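Side-chain contacts in cryptic loci regulator 2 (Schizosaccharomyces pombe 972h-, PDB 5IKJ), which acts upstream of histone deacetylases to promote transcriptional silencing and is required for proper nucleosome positioning at heterochromatic loci and for gene silencing by the SHREC repressor complex: residues 205-208 against 213-216; 60-65 against 185-190; 53-58 against 169-174. One frame throughout, in Å; residues are numbered along the deposited sequence.

Interaction 1: 205-208 against 213-216. With ZN (zinc ion), chain C.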
loop_
_atom_site.group_PDB
_atom_site.type_symbol
_atom_site.label_atom_id
_atom_site.label_comp_id
_atom_site.label_asym_id
_atom_site.label_seq_id
_atom_site.Cartn_x
_atom_site.Cartn_y
_atom_site.Cartn_z
ATOM N N CYS A 205 17.284 9.012 -1.891
ATOM C CA CYS A 205 17.667 8.431 -0.611
ATOM C C CYS A 205 19.121 7.981 -0.569
ATOM O O CYS A 205 19.571 7.501 0.477
ATOM C CB CYS A 205 16.770 7.231 -0.284
ATOM S SG CYS A 205 14.998 7.563 -0.354
ATOM N N CYS A 206 19.865 8.124 -1.663
ATOM C CA CYS A 206 21.206 7.564 -1.720
ATOM C C CYS A 206 22.149 8.331 -0.797
ATOM O O CYS A 206 21.876 9.459 -0.378
ATOM C CB CYS A 206 21.739 7.583 -3.154
ATOM S SG CYS A 206 22.723 9.039 -3.576
ATOM N N VAL A 207 23.287 7.703 -0.496
ATOM C CA VAL A 207 24.192 8.239 0.516
ATOM C C VAL A 207 24.818 9.546 0.052
ATOM O O VAL A 207 25.105 10.428 0.870
ATOM C CB VAL A 207 25.281 7.207 0.870
ATOM C CG1 VAL A 207 26.019 7.632 2.135
ATOM C CG2 VAL A 207 24.686 5.814 1.046
ATOM N N LEU A 208 25.040 9.702 -1.255
ATOM C CA LEU A 208 25.769 10.866 -1.747
ATOM C C LEU A 208 24.877 12.093 -1.883
ATOM O O LEU A 208 25.378 13.222 -1.828
ATOM C CB LEU A 208 26.430 10.535 -3.087
ATOM C CG LEU A 208 27.468 9.408 -3.057
ATOM C CD1 LEU A 208 28.071 9.203 -4.438
ATOM C CD2 LEU A 208 28.569 9.678 -2.039
ATOM N N MET A 213 21.034 11.767 6.373
ATOM C CA MET A 213 19.599 11.527 6.305
ATOM C C MET A 213 19.247 10.284 5.499
ATOM O O MET A 213 18.061 10.048 5.241
ATOM C CB MET A 213 18.892 12.742 5.697
ATOM C CG MET A 213 18.924 13.995 6.563
ATOM S SD MET A 213 18.076 13.795 8.141
ATOM C CE MET A 213 19.471 13.597 9.249
ATOM N N THR A 214 20.239 9.479 5.111
ATOM C CA THR A 214 19.986 8.384 4.179
ATOM C C THR A 214 19.134 7.287 4.812
ATOM O O THR A 214 18.218 6.764 4.167
ATOM C CB THR A 214 21.310 7.812 3.666
ATOM O OG1 THR A 214 21.049 6.749 2.738
ATOM C CG2 THR A 214 22.175 7.286 4.809
ATOM N N ARG A 215 19.414 6.921 6.065
ATOM C CA ARG A 215 18.614 5.891 6.722
ATOM C C ARG A 215 17.173 6.353 6.897
ATOM O O ARG A 215 16.229 5.604 6.622
ATOM C CB ARG A 215 19.221 5.523 8.076
ATOM C CG ARG A 215 20.379 4.539 7.998
ATOM C CD ARG A 215 20.579 3.808 9.321
ATOM N NE ARG A 215 21.909 4.026 9.884
ATOM C CZ ARG A 215 23.033 3.552 9.357
ATOM N NH1 ARG A 215 22.999 2.839 8.239
ATOM N NH2 ARG A 215 24.196 3.800 9.943
ATOM N N VAL A 216 16.990 7.590 7.358
ATOM C CA VAL A 216 15.646 8.127 7.559
ATOM C C VAL A 216 14.872 8.116 6.247
ATOM O O VAL A 216 13.725 7.659 6.185
ATOM C CB VAL A 216 15.727 9.540 8.165
ATOM C CG1 VAL A 216 14.412 10.296 8.002
ATOM C CG2 VAL A 216 16.109 9.454 9.637
HETATM ZN ZN ZN C . 21.224 10.082 -5.103
#

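Interaction 2: 60-65 against 185-190. With ZN (zinc ion), chain C.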
loop_
_atom_site.group_PDB
_atom_site.type_symbol
_atom_site.label_atom_id
_atom_site.label_comp_id
_atom_site.label_asym_id
_atom_site.label_seq_id
_atom_site.Cartn_x
_atom_site.Cartn_y
_atom_site.Cartn_z
ATOM N N GLY A 60 19.989 -4.250 -12.681
ATOM C CA GLY A 60 18.767 -4.445 -13.442
ATOM C C GLY A 60 17.735 -5.275 -12.704
ATOM O O GLY A 60 16.546 -4.947 -12.711
ATOM N N ARG A 61 18.167 -6.362 -12.062
ATOM C CA ARG A 61 17.226 -7.204 -11.330
ATOM C C ARG A 61 16.586 -6.433 -10.185
ATOM O O ARG A 61 15.361 -6.444 -10.020
ATOM C CB ARG A 61 17.923 -8.456 -10.793
ATOM C CG ARG A 61 17.016 -9.302 -9.899
ATOM C CD ARG A 61 17.666 -10.596 -9.437
ATOM N NE ARG A 61 18.686 -10.377 -8.417
ATOM C CZ ARG A 61 19.988 -10.245 -8.657
ATOM N NH1 ARG A 61 20.826 -10.048 -7.648
ATOM N NH2 ARG A 61 20.458 -10.309 -9.897
ATOM N N LEU A 62 17.404 -5.761 -9.375
ATOM C CA LEU A 62 16.888 -5.091 -8.188
ATOM C C LEU A 62 16.128 -3.823 -8.554
ATOM O O LEU A 62 15.118 -3.499 -7.920
ATOM C CB LEU A 62 18.035 -4.784 -7.226
ATOM C CG LEU A 62 18.735 -6.038 -6.690
ATOM C CD1 LEU A 62 20.007 -5.689 -5.935
ATOM C CD2 LEU A 62 17.797 -6.839 -5.799
ATOM N N LEU A 63 16.593 -3.099 -9.571
ATOM C CA LEU A 63 15.799 -1.996 -10.102
ATOM C C LEU A 63 14.439 -2.496 -10.573
ATOM O O LEU A 63 13.398 -1.932 -10.218
ATOM C CB LEU A 63 16.548 -1.308 -11.244
ATOM C CG LEU A 63 15.845 -0.096 -11.863
ATOM C CD1 LEU A 63 15.567 0.964 -10.804
ATOM C CD2 LEU A 63 16.668 0.493 -13.003
ATOM N N ALA A 64 14.430 -3.573 -11.364
ATOM C CA ALA A 64 13.170 -4.115 -11.864
ATOM C C ALA A 64 12.249 -4.519 -10.722
ATOM O O ALA A 64 11.047 -4.234 -10.752
ATOM C CB ALA A 64 13.441 -5.310 -12.778
ATOM N N GLN A 65 12.794 -5.191 -9.704
ATOM C CA GLN A 65 11.987 -5.577 -8.554
ATOM C C GLN A 65 11.543 -4.373 -7.738
ATOM O O GLN A 65 10.596 -4.484 -6.955
ATOM C CB GLN A 65 12.770 -6.552 -7.672
ATOM C CG GLN A 65 13.062 -7.884 -8.348
ATOM C CD GLN A 65 14.056 -8.730 -7.576
ATOM O OE1 GLN A 65 14.541 -8.328 -6.519
ATOM N NE2 GLN A 65 14.366 -9.908 -8.106
ATOM N N ASP A 185 24.753 0.917 -2.672
ATOM C CA ASP A 185 24.634 2.360 -2.483
ATOM C C ASP A 185 24.223 3.053 -3.776
ATOM O O ASP A 185 23.419 3.992 -3.753
ATOM C CB ASP A 185 25.953 2.931 -1.961
ATOM C CG ASP A 185 26.237 2.527 -0.526
ATOM O OD1 ASP A 185 25.292 2.114 0.179
ATOM O OD2 ASP A 185 27.405 2.632 -0.100
ATOM N N PHE A 186 24.764 2.607 -4.913
ATOM C CA PHE A 186 24.381 3.190 -6.194
ATOM C C PHE A 186 22.910 2.954 -6.503
ATOM O O PHE A 186 22.268 3.800 -7.133
ATOM C CB PHE A 186 25.242 2.612 -7.316
ATOM C CG PHE A 186 24.719 2.914 -8.692
ATOM C CD1 PHE A 186 24.703 4.212 -9.172
ATOM C CD2 PHE A 186 24.241 1.899 -9.504
ATOM C CE1 PHE A 186 24.224 4.494 -10.437
ATOM C CE2 PHE A 186 23.760 2.175 -10.772
ATOM C CZ PHE A 186 23.752 3.475 -11.238
ATOM N N LEU A 187 22.358 1.819 -6.066
ATOM C CA LEU A 187 21.005 1.450 -6.471
ATOM C C LEU A 187 19.996 2.531 -6.107
ATOM O O LEU A 187 19.072 2.810 -6.881
ATOM C CB LEU A 187 20.607 0.121 -5.832
ATOM C CG LEU A 187 20.707 -1.124 -6.712
ATOM C CD1 LEU A 187 20.275 -2.334 -5.915
ATOM C CD2 LEU A 187 19.857 -0.997 -7.975
ATOM N N HIS A 188 20.144 3.144 -4.933
ATOM C CA HIS A 188 19.192 4.170 -4.524
ATOM C C HIS A 188 19.250 5.375 -5.454
ATOM O O HIS A 188 18.210 5.946 -5.801
ATOM C CB HIS A 188 19.456 4.580 -3.076
ATOM C CG HIS A 188 19.158 3.497 -2.086
ATOM N ND1 HIS A 188 17.879 3.215 -1.659
ATOM C CD2 HIS A 188 19.971 2.621 -1.450
ATOM C CE1 HIS A 188 17.916 2.214 -0.798
ATOM N NE2 HIS A 188 19.174 1.836 -0.653
ATOM N N HIS A 189 20.453 5.772 -5.875
ATOM C CA HIS A 189 20.570 6.840 -6.860
ATOM C C HIS A 189 20.050 6.389 -8.219
ATOM O O HIS A 189 19.370 7.154 -8.914
ATOM C CB HIS A 189 22.022 7.300 -6.970
ATOM C CG HIS A 189 22.185 8.610 -7.675
ATOM N ND1 HIS A 189 21.885 9.816 -7.081
ATOM C CD2 HIS A 189 22.610 8.902 -8.927
ATOM C CE1 HIS A 189 22.121 10.796 -7.934
ATOM N NE2 HIS A 189 22.561 10.269 -9.062
ATOM N N LEU A 190 20.362 5.153 -8.617
ATOM C CA LEU A 190 19.816 4.618 -9.860
ATOM C C LEU A 190 18.295 4.674 -9.855
ATOM O O LEU A 190 17.675 5.068 -10.851
ATOM C CB LEU A 190 20.289 3.178 -10.065
ATOM C CG LEU A 190 19.750 2.472 -11.314
ATOM C CD1 LEU A 190 20.212 3.179 -12.578
ATOM C CD2 LEU A 190 20.163 1.008 -11.336
HETATM ZN ZN ZN C . 21.224 10.082 -5.103
#

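Interaction 3: 53-58 against 169-174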
loop_
_atom_site.group_PDB
_atom_site.type_symbol
_atom_site.label_atom_id
_atom_site.label_comp_id
_atom_site.label_asym_id
_atom_site.label_seq_id
_atom_site.Cartn_x
_atom_site.Cartn_y
_atom_site.Cartn_z
ATOM N N LEU A 53 29.374 -6.697 -16.265
ATOM C CA LEU A 53 28.098 -7.330 -16.578
ATOM C C LEU A 53 27.364 -7.730 -15.304
ATOM O O LEU A 53 26.180 -7.419 -15.131
ATOM C CB LEU A 53 28.325 -8.545 -17.479
ATOM C CG LEU A 53 27.147 -9.513 -17.646
ATOM C CD1 LEU A 53 25.919 -8.805 -18.199
ATOM C CD2 LEU A 53 27.540 -10.678 -18.541
ATOM N N LEU A 54 28.054 -8.425 -14.396
ATOM C CA LEU A 54 27.425 -8.832 -13.143
ATOM C C LEU A 54 26.902 -7.623 -12.378
ATOM O O LEU A 54 25.806 -7.665 -11.805
ATOM C CB LEU A 54 28.420 -9.618 -12.287
ATOM C CG LEU A 54 27.921 -10.055 -10.907
ATOM C CD1 LEU A 54 26.741 -11.006 -11.036
ATOM C CD2 LEU A 54 29.047 -10.694 -10.111
ATOM N N TYR A 55 27.679 -6.539 -12.348
ATOM C CA TYR A 55 27.220 -5.304 -11.722
ATOM C C TYR A 55 25.911 -4.837 -12.347
ATOM O O TYR A 55 24.936 -4.552 -11.640
ATOM C CB TYR A 55 28.302 -4.231 -11.863
ATOM C CG TYR A 55 28.109 -3.008 -10.992
ATOM C CD1 TYR A 55 27.228 -1.999 -11.358
ATOM C CD2 TYR A 55 28.825 -2.856 -9.812
ATOM C CE1 TYR A 55 27.058 -0.878 -10.566
ATOM C CE2 TYR A 55 28.662 -1.739 -9.014
ATOM C CZ TYR A 55 27.777 -0.752 -9.396
ATOM O OH TYR A 55 27.613 0.361 -8.606
ATOM N N ARG A 56 25.870 -4.764 -13.680
ATOM C CA ARG A 56 24.669 -4.317 -14.374
ATOM C C ARG A 56 23.542 -5.340 -14.308
ATOM O O ARG A 56 22.375 -4.965 -14.464
ATOM C CB ARG A 56 25.008 -3.994 -15.829
ATOM C CG ARG A 56 25.998 -2.840 -15.981
ATOM C CD ARG A 56 26.288 -2.503 -17.442
ATOM N NE ARG A 56 25.604 -3.399 -18.371
ATOM C CZ ARG A 56 26.183 -4.375 -19.068
ATOM N NH1 ARG A 56 27.484 -4.607 -18.974
ATOM N NH2 ARG A 56 25.446 -5.124 -19.876
ATOM N N GLN A 57 23.857 -6.618 -14.077
ATOM C CA GLN A 57 22.803 -7.608 -13.882
ATOM C C GLN A 57 22.131 -7.431 -12.527
ATOM O O GLN A 57 20.908 -7.570 -12.409
ATOM C CB GLN A 57 23.372 -9.022 -14.009
ATOM C CG GLN A 57 23.721 -9.438 -15.426
ATOM C CD GLN A 57 24.288 -10.843 -15.488
ATOM O OE1 GLN A 57 25.212 -11.184 -14.750
ATOM N NE2 GLN A 57 23.728 -11.670 -16.362
ATOM N N ILE A 58 22.917 -7.135 -11.491
ATOM C CA ILE A 58 22.353 -6.909 -10.163
ATOM C C ILE A 58 21.520 -5.633 -10.157
ATOM O O ILE A 58 20.405 -5.601 -9.623
ATOM C CB ILE A 58 23.478 -6.860 -9.114
ATOM C CG1 ILE A 58 24.165 -8.226 -9.011
ATOM C CG2 ILE A 58 22.933 -6.447 -7.751
ATOM C CD1 ILE A 58 25.624 -8.152 -8.619
ATOM N N PHE A 169 34.066 -2.465 -5.577
ATOM C CA PHE A 169 33.730 -2.011 -6.922
ATOM C C PHE A 169 33.132 -0.612 -6.820
ATOM O O PHE A 169 31.999 -0.446 -6.358
ATOM C CB PHE A 169 32.769 -2.989 -7.597
ATOM C CG PHE A 169 33.320 -4.382 -7.717
ATOM C CD1 PHE A 169 34.178 -4.715 -8.752
ATOM C CD2 PHE A 169 32.990 -5.355 -6.788
ATOM C CE1 PHE A 169 34.691 -5.994 -8.863
ATOM C CE2 PHE A 169 33.500 -6.636 -6.893
ATOM C CZ PHE A 169 34.352 -6.955 -7.933
ATOM N N TRP A 170 33.895 0.387 -7.257
ATOM C CA TRP A 170 33.520 1.786 -7.115
ATOM C C TRP A 170 32.954 2.322 -8.423
ATOM O O TRP A 170 33.495 2.058 -9.502
ATOM C CB TRP A 170 34.724 2.631 -6.687
ATOM C CG TRP A 170 35.162 2.397 -5.274
ATOM C CD1 TRP A 170 34.806 1.359 -4.462
ATOM C CD2 TRP A 170 36.036 3.227 -4.505
ATOM N NE1 TRP A 170 35.409 1.492 -3.233
ATOM C CE2 TRP A 170 36.169 2.631 -3.235
ATOM C CE3 TRP A 170 36.722 4.417 -4.768
ATOM C CZ2 TRP A 170 36.956 3.186 -2.230
ATOM C CZ3 TRP A 170 37.504 4.964 -3.771
ATOM C CH2 TRP A 170 37.617 4.350 -2.517
ATOM N N LEU A 171 31.863 3.078 -8.321
ATOM C CA LEU A 171 31.228 3.719 -9.470
ATOM C C LEU A 171 31.334 5.230 -9.299
ATOM O O LEU A 171 30.713 5.803 -8.399
ATOM C CB LEU A 171 29.771 3.284 -9.599
ATOM C CG LEU A 171 29.060 3.738 -10.878
ATOM C CD1 LEU A 171 29.537 2.928 -12.071
ATOM C CD2 LEU A 171 27.554 3.634 -10.720
ATOM N N TYR A 172 32.121 5.870 -10.158
ATOM C CA TYR A 172 32.219 7.321 -10.189
ATOM C C TYR A 172 31.230 7.896 -11.198
ATOM O O TYR A 172 30.700 7.191 -12.060
ATOM C CB TYR A 172 33.638 7.766 -10.545
ATOM C CG TYR A 172 34.639 7.653 -9.413
ATOM C CD1 TYR A 172 35.284 6.452 -9.144
ATOM C CD2 TYR A 172 34.954 8.754 -8.625
ATOM C CE1 TYR A 172 36.206 6.349 -8.115
ATOM C CE2 TYR A 172 35.873 8.660 -7.594
ATOM C CZ TYR A 172 36.496 7.455 -7.345
ATOM O OH TYR A 172 37.412 7.356 -6.323
ATOM N N GLY A 173 30.988 9.201 -11.081
ATOM C CA GLY A 173 30.068 9.889 -11.967
ATOM C C GLY A 173 29.139 10.838 -11.239
ATOM O O GLY A 173 28.638 11.800 -11.827
ATOM N N HIS A 174 28.908 10.582 -9.957
ATOM C CA HIS A 174 27.978 11.399 -9.195
ATOM C C HIS A 174 28.485 12.839 -9.127
ATOM O O HIS A 174 29.689 13.064 -8.953
ATOM C CB HIS A 174 27.803 10.831 -7.786
ATOM C CG HIS A 174 26.669 11.441 -7.024
ATOM N ND1 HIS A 174 26.817 12.561 -6.235
ATOM C CD2 HIS A 174 25.367 11.084 -6.927
ATOM C CE1 HIS A 174 25.656 12.868 -5.686
ATOM N NE2 HIS A 174 24.759 11.987 -6.091
#

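Interaction 1: 205-208 against 213-216
The backbones of Cys205 and Thr214 come within 5.3 Å, CA to CA, where the loop leading into helix 207-210 passes the first turn of helix 214-237. This is the edge of a zinc site built from three cysteines and one histidine, in which Cys206 SG binds the zinc ion at 2.4 Å together with His189, Cys204 and Cys209. Cys206 also serves as N-cap of the short helix, its side chain capping a backbone N of the first turn, so one residue both holds the metal and starts the helix. Thr214 faces the loop, and its hydroxyl lies anti to the backbone N (chi1 -179°), which carries OG1 to the carbonyl of Cys205. OG1 donates to Cys205 O over 2.8 Å and approaches nearly along the C=O axis, at 168°. Lys218 makes a second hydrogen bond to the same hydroxyl, so threonine suits a place where one small group must serve two partners. A valine here would probably leave Cys205 O and Lys218 without their shared mate and set the long helix less firmly against the zinc loop. Val207 crosses Thr214 obliquely, its CG2 4.1 Å from Thr214 OG1.

Interaction 2: 60-65 against 185-190
Leu62 and Leu187 meet with their side chains at about a right angle, methyl against methyl, and Leu63 and Leu190 repeat that crossing beside them. In the first pair Leu187 CD1 approaches Leu62 CD1 to 3.4 Å, tighter than usual for two carbons and doubtful in detail, and also lies 3.6 Å from Leu62 CB. The chi1 of Leu187, -100°, lies off the staggered positions. Its other methyl, CD2, reaches over to the backbone N of Leu63. The second pair is looser: Leu63 CD2 and Leu190 CD2 are 3.9 Å apart. Branched, purely apolar leucines suit this seam, where the axes of 60-65 and 185-190 cross at -48° and approach to 10.4 Å, and methyl branches can fit against one another and against the backbone. Within its own helix, Leu190 sets its CB over the rim of one face of the Phe186 ring, 3.6 Å above the plane. His189 belongs to the zinc site; its ND1 binds the zinc ion at 2.1 Å while NE2 is held by Asp21. Helix 50-67 crosses helix 183-195 here, with Cys59 of the former touching Phe186 and Leu190, and Tyr191 and Ile194 of the latter extending the seam beside Leu63.

Interaction 3: 53-58 against 169-174
Tyr55 and Leu171 both hold CG anti to the backbone N: in Tyr55 a chi1 of -166° sends the phenol from the helix toward the strand, while in Leu171 a chi1 of -172° turns CG and its methyls along the side from which the phenol approaches. Their long axes meet at a slant. The phenol oxygen does the touching: Tyr55 OH lies 3.8 Å from Leu171 CB and 3.9 Å from Leu171 CD2, so the strand residue takes the oxygen against its aliphatic flank. Two residues earlier on the strand, Phe169 starts toward the helix from its CB but its ring leads away, so only Phe169 CB and Phe169 O come near the phenol ring, each about 4.5 Å from Tyr55 CE2, the oxygen oblique to the ring. In the fold this is a helix packed on an edge strand: 168-172 is an outer strand of a three-stranded antiparallel sheet, and helix 50-67 lies against it. A tyrosine suits the site because it is long enough to bridge the gap between the two segments, whose nearest CA atoms, those of Tyr55 and Phe169, are 8.7 Å apart. Leu153 of the central strand touches both Tyr55 and Leu171, and Phe186 of helix 183-195 touches the same two side chains, setting its CB near the tyrosine hydroxyl.

In the fold
The three contacts lie on the same side of the chain's centre. Centres of interactions 2 and 3 are about 10 Å apart, those of 1 and 2 about 14 Å, and those of 1 and 3 about 19 Å. Interactions 2 and 3 both use helix 50-67, which packs on strand 168-172 and on helix 183-195; their segments cross along the chain, and Phe186 touches both Leu171 and Tyr55. Interaction 1 follows after both and shares the zinc ion with interaction 2, through Cys206 and His189. His174 links interaction 3 to the rest by touching His189 and Leu208. The metal thus ties helix 207-210 and the loop before it to helix 183-195, which is packed on helix 50-67.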